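Local coordinates for protein exotoxin 5 (Staphylococcus aureus subsp. aureus COL, PDB 3R2I) that is of unconfirmed function but, as a secreted staphylococcal superantigen-like exotoxin, probably acts on host immune components, at residues His64-Glu69 against Leu185-Arg190; Tyr134-Ile139 against Glu230-Val235; Ser155-Lys160 against Ser168-Phe173. One frame throughout, in Å; residues are numbered along the deposited sequence.

Contact 1: His64-Glu69 against Leu185-Arg190; sequences HQYYSE and LDFKIR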
loop_
_atom_site.group_PDB
_atom_site.type_symbol
_atom_site.label_atom_id
_atom_site.label_comp_id
_atom_site.label_asym_id
_atom_site.label_seq_id
_atom_site.Cartn_x
_atom_site.Cartn_y
_atom_site.Cartn_z
ATOM N N HIS A 64 11.854 -2.519 -8.086
ATOM C CA HIS A 64 11.136 -3.260 -9.092
ATOM C C HIS A 64 10.709 -4.611 -8.551
ATOM O O HIS A 64 9.595 -5.040 -8.773
ATOM C CB HIS A 64 12.024 -3.494 -10.299
ATOM C CG HIS A 64 11.320 -4.206 -11.402
ATOM N ND1 HIS A 64 11.331 -5.579 -11.525
ATOM C CD2 HIS A 64 10.530 -3.739 -12.396
ATOM C CE1 HIS A 64 10.576 -5.925 -12.549
ATOM N NE2 HIS A 64 10.095 -4.827 -13.107
ATOM N N GLN A 65 11.606 -5.308 -7.874
ATOM C CA GLN A 65 11.237 -6.598 -7.314
ATOM C C GLN A 65 10.182 -6.416 -6.252
ATOM O O GLN A 65 9.182 -7.096 -6.243
ATOM C CB GLN A 65 12.475 -7.340 -6.779
ATOM C CG GLN A 65 12.211 -8.469 -5.757
ATOM C CD GLN A 65 12.193 -8.010 -4.262
ATOM O OE1 GLN A 65 11.711 -8.752 -3.393
ATOM N NE2 GLN A 65 12.762 -6.809 -3.961
ATOM N N TYR A 66 10.365 -5.448 -5.382
ATOM C CA TYR A 66 9.406 -5.273 -4.292
ATOM C C TYR A 66 7.978 -4.920 -4.734
ATOM O O TYR A 66 6.989 -5.588 -4.378
ATOM C CB TYR A 66 9.936 -4.227 -3.358
ATOM C CG TYR A 66 9.087 -4.043 -2.156
ATOM C CD1 TYR A 66 9.208 -4.884 -1.067
ATOM C CD2 TYR A 66 8.150 -3.027 -2.108
ATOM C CE1 TYR A 66 8.403 -4.732 0.004
ATOM C CE2 TYR A 66 7.380 -2.851 -1.023
ATOM C CZ TYR A 66 7.495 -3.688 0.028
ATOM O OH TYR A 66 6.701 -3.448 1.136
ATOM N N TYR A 67 7.900 -3.901 -5.575
ATOM C CA TYR A 67 6.641 -3.420 -6.077
ATOM C C TYR A 67 5.973 -4.258 -7.187
ATOM O O TYR A 67 4.874 -3.898 -7.624
ATOM C CB TYR A 67 6.784 -1.957 -6.455
ATOM C CG TYR A 67 6.826 -1.082 -5.239
ATOM C CD1 TYR A 67 5.669 -0.862 -4.497
ATOM C CD2 TYR A 67 7.997 -0.459 -4.826
ATOM C CE1 TYR A 67 5.678 -0.058 -3.385
ATOM C CE2 TYR A 67 8.005 0.350 -3.681
ATOM C CZ TYR A 67 6.853 0.548 -2.990
ATOM O OH TYR A 67 6.844 1.389 -1.911
ATOM N N SER A 68 6.639 -5.336 -7.613
ATOM C CA SER A 68 6.151 -6.322 -8.610
ATOM C C SER A 68 5.584 -7.569 -7.953
ATOM O O SER A 68 5.039 -8.451 -8.627
ATOM C CB SER A 68 7.313 -6.898 -9.438
ATOM O OG SER A 68 7.751 -5.993 -10.394
ATOM N N GLU A 69 5.823 -7.704 -6.662
ATOM C CA GLU A 69 5.391 -8.874 -5.934
ATOM C C GLU A 69 3.863 -8.982 -5.854
ATOM O O GLU A 69 3.145 -8.001 -5.993
ATOM C CB GLU A 69 6.013 -8.823 -4.532
ATOM C CG GLU A 69 5.895 -10.105 -3.735
ATOM C CD GLU A 69 6.688 -11.250 -4.329
ATOM O OE1 GLU A 69 7.860 -11.025 -4.718
ATOM O OE2 GLU A 69 6.155 -12.380 -4.361
ATOM N N LEU A 185 -2.472 1.950 -1.439
ATOM C CA LEU A 185 -2.492 2.877 -2.565
ATOM C C LEU A 185 -1.111 2.948 -3.205
ATOM O O LEU A 185 -0.962 2.837 -4.422
ATOM C CB LEU A 185 -2.940 4.242 -2.106
ATOM C CG LEU A 185 -4.331 4.228 -1.523
ATOM C CD1 LEU A 185 -4.702 5.622 -1.054
ATOM C CD2 LEU A 185 -5.371 3.665 -2.519
ATOM N N ASP A 186 -0.103 3.117 -2.374
ATOM C CA ASP A 186 1.273 3.164 -2.832
ATOM C C ASP A 186 1.638 1.907 -3.630
ATOM O O ASP A 186 2.220 1.968 -4.713
ATOM C CB ASP A 186 2.178 3.268 -1.612
ATOM C CG ASP A 186 3.684 3.146 -1.945
ATOM O OD1 ASP A 186 4.294 2.142 -1.475
ATOM O OD2 ASP A 186 4.245 4.041 -2.627
ATOM N N PHE A 187 1.267 0.755 -3.112
ATOM C CA PHE A 187 1.649 -0.470 -3.766
ATOM C C PHE A 187 0.956 -0.663 -5.101
ATOM O O PHE A 187 1.599 -0.927 -6.108
ATOM C CB PHE A 187 1.334 -1.664 -2.863
ATOM C CG PHE A 187 1.985 -2.930 -3.322
ATOM C CD1 PHE A 187 1.310 -3.840 -4.070
ATOM C CD2 PHE A 187 3.301 -3.142 -3.084
ATOM C CE1 PHE A 187 1.946 -4.991 -4.512
ATOM C CE2 PHE A 187 3.917 -4.269 -3.518
ATOM C CZ PHE A 187 3.225 -5.194 -4.223
ATOM N N LYS A 188 -0.357 -0.500 -5.118
ATOM C CA LYS A 188 -1.094 -0.735 -6.351
ATOM C C LYS A 188 -0.756 0.269 -7.454
ATOM O O LYS A 188 -0.674 -0.094 -8.647
ATOM C CB LYS A 188 -2.598 -0.799 -6.075
ATOM C CG LYS A 188 -3.002 -2.019 -5.247
ATOM C CD LYS A 188 -4.542 -2.045 -4.943
ATOM C CE LYS A 188 -4.948 -3.352 -4.207
ATOM N NZ LYS A 188 -6.397 -3.470 -3.764
ATOM N N ILE A 189 -0.526 1.520 -7.068
ATOM C CA ILE A 189 -0.196 2.529 -8.069
ATOM C C ILE A 189 1.194 2.261 -8.645
ATOM O O ILE A 189 1.386 2.311 -9.876
ATOM C CB ILE A 189 -0.280 3.928 -7.495
ATOM C CG1 ILE A 189 -1.747 4.229 -7.117
ATOM C CG2 ILE A 189 0.235 4.943 -8.528
ATOM C CD1 ILE A 189 -1.957 5.441 -6.187
ATOM N N ARG A 190 2.165 1.946 -7.778
ATOM C CA ARG A 190 3.500 1.652 -8.280
ATOM C C ARG A 190 3.525 0.420 -9.188
ATOM O O ARG A 190 4.208 0.405 -10.220
ATOM C CB ARG A 190 4.520 1.541 -7.151
ATOM C CG ARG A 190 4.709 2.831 -6.350
ATOM C CD ARG A 190 6.085 2.847 -5.707
ATOM N NE ARG A 190 6.189 3.568 -4.444
ATOM C CZ ARG A 190 7.341 3.957 -3.896
ATOM N NH1 ARG A 190 8.515 3.809 -4.526
ATOM N NH2 ARG A 190 7.317 4.547 -2.728
#
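The N-terminal helix of the superantigen-like fold meets the long helix of the beta-grasp domain through Tyr67, whose ring lies against Asp186, Phe187 and Arg190. The short helical segments 64-68 and 185-190 run at 107° to each other, with 9.7 Å between their axes. Arg190 supplies the flat partner: its CD sits 3.6 Å from the centroid of the Tyr67 ring, a CH-pi contact over the face, and its guanidinium, turned only 11° from the ring plane, continues over the hydroxyl. Tyr66 CD2 covers the opposite face, so the ring is sandwiched. At the ring edge, Tyr67 OH donates to Asp186 OD1 (2.7 Å), which receives it on its syn lone pair, with ring and carboxylate nearly perpendicular. The other oxygen, Asp186 OD2, takes Arg190 NE at 2.7 Å in a salt bridge one helical turn along, which holds the guanidinium flat over the hydroxyl, with no hydrogen bond between the two. In this fold the long helix backs onto the beta-grasp sheet, and Arg190 also touches Ile209 there, while its NH1 bonds Glu225 O and Tyr200 OH. Phe187, with CG anti to its backbone N (chi1 -167°), swings toward the end of the N-terminal helix. There its CD2 packs on Tyr67 CD1 at 3.6 Å, and its CZ edge approaches Glu69 O at 3.3 Å.

Contact 2: Tyr134-Ile139 against Glu230-Val235; sequences YSVGGI and ERMFDV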
loop_
_atom_site.group_PDB
_atom_site.type_symbol
_atom_site.label_atom_id
_atom_site.label_comp_id
_atom_site.label_asym_id
_atom_site.label_seq_id
_atom_site.Cartn_x
_atom_site.Cartn_y
_atom_site.Cartn_z
ATOM N N TYR A 134 5.371 -12.435 5.631
ATOM C CA TYR A 134 5.760 -11.479 6.648
ATOM C C TYR A 134 5.543 -10.105 6.043
ATOM O O TYR A 134 6.242 -9.763 5.093
ATOM C CB TYR A 134 7.251 -11.673 6.981
ATOM C CG TYR A 134 7.586 -12.958 7.695
ATOM C CD1 TYR A 134 8.610 -13.008 8.632
ATOM C CD2 TYR A 134 6.848 -14.120 7.489
ATOM C CE1 TYR A 134 8.938 -14.199 9.275
ATOM C CE2 TYR A 134 7.158 -15.292 8.155
ATOM C CZ TYR A 134 8.211 -15.327 9.028
ATOM O OH TYR A 134 8.518 -16.511 9.670
ATOM N N SER A 135 4.560 -9.339 6.551
ATOM C CA SER A 135 4.262 -7.998 6.007
ATOM C C SER A 135 4.230 -6.972 7.139
ATOM O O SER A 135 4.142 -7.364 8.307
ATOM C CB SER A 135 2.951 -7.993 5.198
ATOM O OG SER A 135 2.657 -6.700 4.642
ATOM N N VAL A 136 4.384 -5.688 6.780
ATOM C CA VAL A 136 4.352 -4.587 7.721
ATOM C C VAL A 136 3.101 -3.714 7.532
ATOM O O VAL A 136 2.806 -3.264 6.422
ATOM C CB VAL A 136 5.611 -3.686 7.595
ATOM C CG1 VAL A 136 5.550 -2.539 8.595
ATOM C CG2 VAL A 136 6.892 -4.471 7.803
ATOM N N GLY A 137 2.333 -3.514 8.596
ATOM C CA GLY A 137 1.153 -2.639 8.547
ATOM C C GLY A 137 -0.006 -3.076 7.688
ATOM O O GLY A 137 -0.343 -4.261 7.636
ATOM N N GLY A 138 -0.631 -2.116 7.013
ATOM C CA GLY A 138 -1.734 -2.422 6.130
ATOM C C GLY A 138 -3.034 -2.845 6.792
ATOM O O GLY A 138 -3.906 -3.415 6.128
ATOM N N ILE A 139 -3.200 -2.490 8.064
ATOM C CA ILE A 139 -4.362 -2.888 8.866
ATOM C C ILE A 139 -5.420 -1.824 8.865
ATOM O O ILE A 139 -5.151 -0.699 9.210
ATOM C CB ILE A 139 -3.914 -3.155 10.300
ATOM C CG1 ILE A 139 -2.770 -4.188 10.314
ATOM C CG2 ILE A 139 -5.065 -3.656 11.191
ATOM C CD1 ILE A 139 -1.904 -4.074 11.582
ATOM N N GLU A 230 7.044 3.185 8.653
ATOM C CA GLU A 230 6.088 3.878 9.501
ATOM C C GLU A 230 4.811 4.355 8.768
ATOM O O GLU A 230 3.704 4.367 9.347
ATOM C CB GLU A 230 6.767 4.999 10.263
ATOM C CG GLU A 230 5.813 5.618 11.320
ATOM C CD GLU A 230 6.529 6.142 12.560
ATOM O OE1 GLU A 230 6.428 7.372 12.795
ATOM O OE2 GLU A 230 7.203 5.333 13.273
ATOM N N ARG A 231 4.939 4.666 7.480
ATOM C CA ARG A 231 3.805 5.135 6.714
ATOM C C ARG A 231 2.938 3.979 6.241
ATOM O O ARG A 231 1.828 4.163 5.790
ATOM C CB ARG A 231 4.274 6.026 5.592
ATOM C CG ARG A 231 4.988 7.280 6.134
ATOM C CD ARG A 231 5.541 8.123 4.983
ATOM N NE ARG A 231 4.502 8.782 4.192
ATOM C CZ ARG A 231 4.692 9.375 3.004
ATOM N NH1 ARG A 231 5.864 9.320 2.376
ATOM N NH2 ARG A 231 3.680 10.002 2.411
ATOM N N MET A 232 3.432 2.773 6.402
ATOM C CA MET A 232 2.671 1.592 6.046
ATOM C C MET A 232 1.512 1.350 7.030
ATOM O O MET A 232 0.709 0.416 6.831
ATOM C CB MET A 232 3.587 0.371 5.994
ATOM C CG MET A 232 4.570 0.398 4.853
ATOM S SD MET A 232 5.553 -1.088 4.799
ATOM C CE MET A 232 6.579 -0.659 3.373
ATOM N N PHE A 233 1.424 2.168 8.083
ATOM C CA PHE A 233 0.314 2.065 9.046
ATOM C C PHE A 233 -0.744 3.137 8.857
ATOM O O PHE A 233 -1.832 2.998 9.384
ATOM C CB PHE A 233 0.815 2.099 10.485
ATOM C CG PHE A 233 1.733 0.972 10.793
ATOM C CD1 PHE A 233 1.250 -0.196 11.338
ATOM C CD2 PHE A 233 3.060 1.043 10.426
ATOM C CE1 PHE A 233 2.090 -1.256 11.561
ATOM C CE2 PHE A 233 3.918 -0.020 10.651
ATOM C CZ PHE A 233 3.451 -1.158 11.224
ATOM N N ASP A 234 -0.430 4.206 8.124
ATOM C CA ASP A 234 -1.404 5.266 7.902
ATOM C C ASP A 234 -2.590 4.748 7.107
ATOM O O ASP A 234 -2.453 4.012 6.127
ATOM C CB ASP A 234 -0.815 6.436 7.135
ATOM C CG ASP A 234 0.315 7.115 7.853
ATOM O OD1 ASP A 234 0.723 6.703 8.957
ATOM O OD2 ASP A 234 0.800 8.099 7.275
ATOM N N VAL A 235 -3.731 5.278 7.483
ATOM C CA VAL A 235 -5.023 4.919 6.966
ATOM C C VAL A 235 -5.833 6.176 6.610
ATOM O O VAL A 235 -5.544 7.257 7.115
ATOM C CB VAL A 235 -5.651 4.097 8.102
ATOM C CG1 VAL A 235 -7.006 4.616 8.591
ATOM C CG2 VAL A 235 -5.510 2.658 7.860
HETATM O O HOH W 1 -2.688 0.190 9.721
#
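Phe233 and Met232 bring the loop before strand 235-237 against Val136 and Gly137, where strand 133-141 is interrupted. Met232 can be followed outward: its CB lies 3.7 Å from Val136 O, its CG continues an extended chain, and its SD reaches Val136 CB at 3.8 Å. Beyond the sulfur the chain stays extended, and CE packs against the hydroxyl of Tyr66 on the N-terminal helix. The backbone of the same residue makes the direct polar link, for Gly138 N donates to Met232 O over 2.9 Å, with an N-H...O angle of 158° and the donor nearly in line with the carbonyl bond. Gly137 CA adds a CA-H...O contact to that oxygen. The strand belongs to the OB-fold domain and the loop to the beta-grasp domain, so this is an interface between the two domains of the superantigen-like fold. Here Val136 O also accepts a bond from Lys183 at the start of the long helix. Gly137 has a positive phi of 67° and brings its backbone close to Phe233: its CA stands over one face of the ring, offset toward the rim and 3.8 Å from the centroid, in a CH-pi contact. With chi1 at -61°, Phe233 CG lies beside the backbone N, and the ring extends under the glycine to Val136, whose CG1 meets CZ at 3.6 Å. Glu230 O, from the same loop, lies in the ring plane at its edge. Farther along, water 1 joins the two backbones, donating to Ile139 O at 2.7 Å and also to Phe233 O. Beside it, Val235 points tothe strand and sets its CG2 against the carbonyl oxygen of Ile139.

Contact 3: Ser155-Lys160 against Ser168-Phe173; sequences SLQVKK and SINELF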
loop_
_atom_site.group_PDB
_atom_site.type_symbol
_atom_site.label_atom_id
_atom_site.label_comp_id
_atom_site.label_asym_id
_atom_site.label_seq_id
_atom_site.Cartn_x
_atom_site.Cartn_y
_atom_site.Cartn_z
ATOM N N SER A 155 -10.244 9.805 -9.617
ATOM C CA SER A 155 -9.503 9.904 -10.878
ATOM C C SER A 155 -8.034 9.646 -10.572
ATOM O O SER A 155 -7.603 9.843 -9.451
ATOM C CB SER A 155 -9.688 11.281 -11.515
ATOM O OG SER A 155 -9.125 12.260 -10.671
ATOM N N LEU A 156 -7.298 9.162 -11.564
ATOM C CA LEU A 156 -5.877 8.876 -11.432
ATOM C C LEU A 156 -5.260 9.252 -12.753
ATOM O O LEU A 156 -5.688 8.732 -13.787
ATOM C CB LEU A 156 -5.642 7.381 -11.136
ATOM C CG LEU A 156 -4.211 6.788 -11.098
ATOM C CD1 LEU A 156 -3.301 7.463 -10.095
ATOM C CD2 LEU A 156 -4.278 5.284 -10.815
ATOM N N GLN A 157 -4.350 10.224 -12.726
ATOM C CA GLN A 157 -3.656 10.679 -13.912
ATOM C C GLN A 157 -2.185 10.464 -13.736
ATOM O O GLN A 157 -1.658 10.757 -12.683
ATOM C CB GLN A 157 -3.794 12.186 -14.148
ATOM C CG GLN A 157 -5.020 12.631 -14.818
ATOM C CD GLN A 157 -4.829 14.020 -15.435
ATOM O OE1 GLN A 157 -4.161 14.885 -14.858
ATOM N NE2 GLN A 157 -5.412 14.225 -16.624
ATOM N N VAL A 158 -1.532 9.976 -14.773
ATOM C CA VAL A 158 -0.105 9.790 -14.774
ATOM C C VAL A 158 0.385 10.789 -15.810
ATOM O O VAL A 158 -0.122 10.810 -16.945
ATOM C CB VAL A 158 0.292 8.391 -15.190
ATOM C CG1 VAL A 158 1.836 8.250 -15.130
ATOM C CG2 VAL A 158 -0.441 7.335 -14.329
ATOM N N LYS A 159 1.318 11.648 -15.411
ATOM C CA LYS A 159 1.812 12.656 -16.310
ATOM C C LYS A 159 3.288 12.989 -16.269
ATOM O O LYS A 159 3.992 12.733 -15.305
ATOM C CB LYS A 159 1.010 13.934 -16.156
ATOM C CG LYS A 159 0.777 14.432 -14.781
ATOM C CD LYS A 159 -0.093 15.713 -14.811
ATOM C CE LYS A 159 -0.750 16.038 -13.439
ATOM N NZ LYS A 159 0.166 16.167 -12.235
ATOM N N LYS A 160 3.750 13.511 -17.386
ATOM C CA LYS A 160 5.100 14.024 -17.484
ATOM C C LYS A 160 4.864 15.454 -17.927
ATOM O O LYS A 160 4.348 15.706 -19.032
ATOM C CB LYS A 160 5.957 13.257 -18.495
ATOM C CG LYS A 160 7.294 13.962 -18.794
ATOM C CD LYS A 160 8.204 13.091 -19.664
ATOM C CE LYS A 160 8.560 11.764 -18.983
ATOM N NZ LYS A 160 9.236 11.984 -17.671
ATOM N N SER A 168 -0.157 13.220 -20.547
ATOM C CA SER A 168 -1.085 13.163 -19.433
ATOM C C SER A 168 -2.097 12.050 -19.746
ATOM O O SER A 168 -2.748 12.094 -20.771
ATOM C CB SER A 168 -1.762 14.527 -19.250
ATOM O OG SER A 168 -2.647 14.433 -18.153
ATOM N N ILE A 169 -2.216 11.047 -18.895
ATOM C CA ILE A 169 -3.084 9.894 -19.172
ATOM C C ILE A 169 -3.910 9.468 -17.960
ATOM O O ILE A 169 -3.370 9.286 -16.869
ATOM C CB ILE A 169 -2.197 8.691 -19.569
ATOM C CG1 ILE A 169 -1.466 8.967 -20.890
ATOM C CG2 ILE A 169 -2.970 7.354 -19.666
ATOM C CD1 ILE A 169 -0.342 8.001 -21.138
ATOM N N ASN A 170 -5.216 9.314 -18.152
ATOM C CA ASN A 170 -6.107 8.832 -17.102
ATOM C C ASN A 170 -6.093 7.328 -17.032
ATOM O O ASN A 170 -6.005 6.641 -18.061
ATOM C CB ASN A 170 -7.540 9.323 -17.344
ATOM C CG ASN A 170 -7.750 10.730 -16.817
ATOM O OD1 ASN A 170 -7.796 10.923 -15.620
ATOM N ND2 ASN A 170 -7.895 11.698 -17.698
ATOM N N GLU A 171 -6.188 6.827 -15.812
ATOM C CA GLU A 171 -6.220 5.403 -15.517
ATOM C C GLU A 171 -7.461 5.176 -14.666
ATOM O O GLU A 171 -7.916 6.080 -14.000
ATOM C CB GLU A 171 -4.980 5.034 -14.714
ATOM C CG GLU A 171 -3.689 5.279 -15.479
ATOM C CD GLU A 171 -3.429 4.213 -16.521
ATOM O OE1 GLU A 171 -2.588 4.450 -17.412
ATOM O OE2 GLU A 171 -4.027 3.117 -16.401
ATOM N N LEU A 172 -8.016 3.966 -14.690
ATOM C CA LEU A 172 -9.237 3.685 -13.954
ATOM C C LEU A 172 -8.868 2.920 -12.664
ATOM O O LEU A 172 -8.434 1.777 -12.684
ATOM C CB LEU A 172 -10.195 2.917 -14.833
ATOM C CG LEU A 172 -11.657 2.854 -14.399
ATOM C CD1 LEU A 172 -12.275 4.300 -14.338
ATOM C CD2 LEU A 172 -12.468 1.949 -15.333
ATOM N N PHE A 173 -9.131 3.565 -11.544
ATOM C CA PHE A 173 -8.783 3.056 -10.250
ATOM C C PHE A 173 -10.004 2.914 -9.312
ATOM O O PHE A 173 -10.625 3.890 -8.956
ATOM C CB PHE A 173 -7.774 4.080 -9.696
ATOM C CG PHE A 173 -7.041 3.626 -8.501
ATOM C CD1 PHE A 173 -5.953 2.799 -8.630
ATOM C CD2 PHE A 173 -7.404 4.056 -7.243
ATOM C CE1 PHE A 173 -5.257 2.381 -7.519
ATOM C CE2 PHE A 173 -6.709 3.641 -6.129
ATOM C CZ PHE A 173 -5.661 2.783 -6.265
HETATM O O HOH W 2 -9.012 8.574 -13.892
#
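Strands 155-160 and 168-172 run antiparallel, the axes of these short segments 4.6 Å apart at closest approach and 151° apart in direction. Val158 and Ile169 form a hydrogen-bonded pair: Val158 N donates to Ile169 O and Ile169 N to Val158 O, both at 2.9 Å, with the first bond the straighter. Gln157 with Asn170 and Lys159 with Ser168 are the flanking non-hydrogen-bonded pairs. Toward the other end Glu171 N still donates to Leu156 O at 2.8 Å, but the return link passes through water 2, which accepts from Leu156 N and lies 2.7 Å from Glu171 O. The strands make up the hairpin at one edge of the five-stranded beta-grasp sheet, with 167-172 outermost and 155-160 paired in parallel with strand 241-248. Leu156, Val158, Ile169 and Glu171 share the face turned to helix 182-197. On it Leu156 holds CG anti to the backbone N (chi1 174°) and carries CD2 to Phe173 CD1, 3.7 Å away, while Glu171 CB packs at 4.0 Å from the same methyl group. The first torsion of Glu171 sets CG alongside Val158 CG2; the chain then bends at chi2, and OE1 reaches the hydroxyl of Tyr197 on the helix. The face bearing Gln157, Lys159, Ser168 and Asn170 is more polar. Gln157 lies across the neighbouring strand, its CG 3.4 Å from Asn170 OD1 and its amide plane turned 40° from that of the asparagine. Its NE2 comes near Ser168 OG, but the angle is too poor for a hydrogen bond. Lys159 rests CB against Ser168, and its chain then leads away, NZ bonding Asn247 OD1 on strand 241-248.

How the contacts relate
From the N terminus, helix 57-68 supplies the first half of contact 1, and the chain then runs through the OB-fold strands to 134-139, which opens contact 2. Next comes the 155-160/168-173 hairpin of contact 3, a local closure nested inside the loops of both others. Helix 182-197 completes contact 1, and the loop at 230-235 completes contact 2, so these two long closures cross. Contacts 1 and 2 touch through a single packing contact that joins the N-terminal helix to the domain interface. Phe173 packs on Leu185 and Ile189, linking contact 3 to the long helix of contact 1; contacts 2 and 3 remain about 13 Å apart at their nearest atoms.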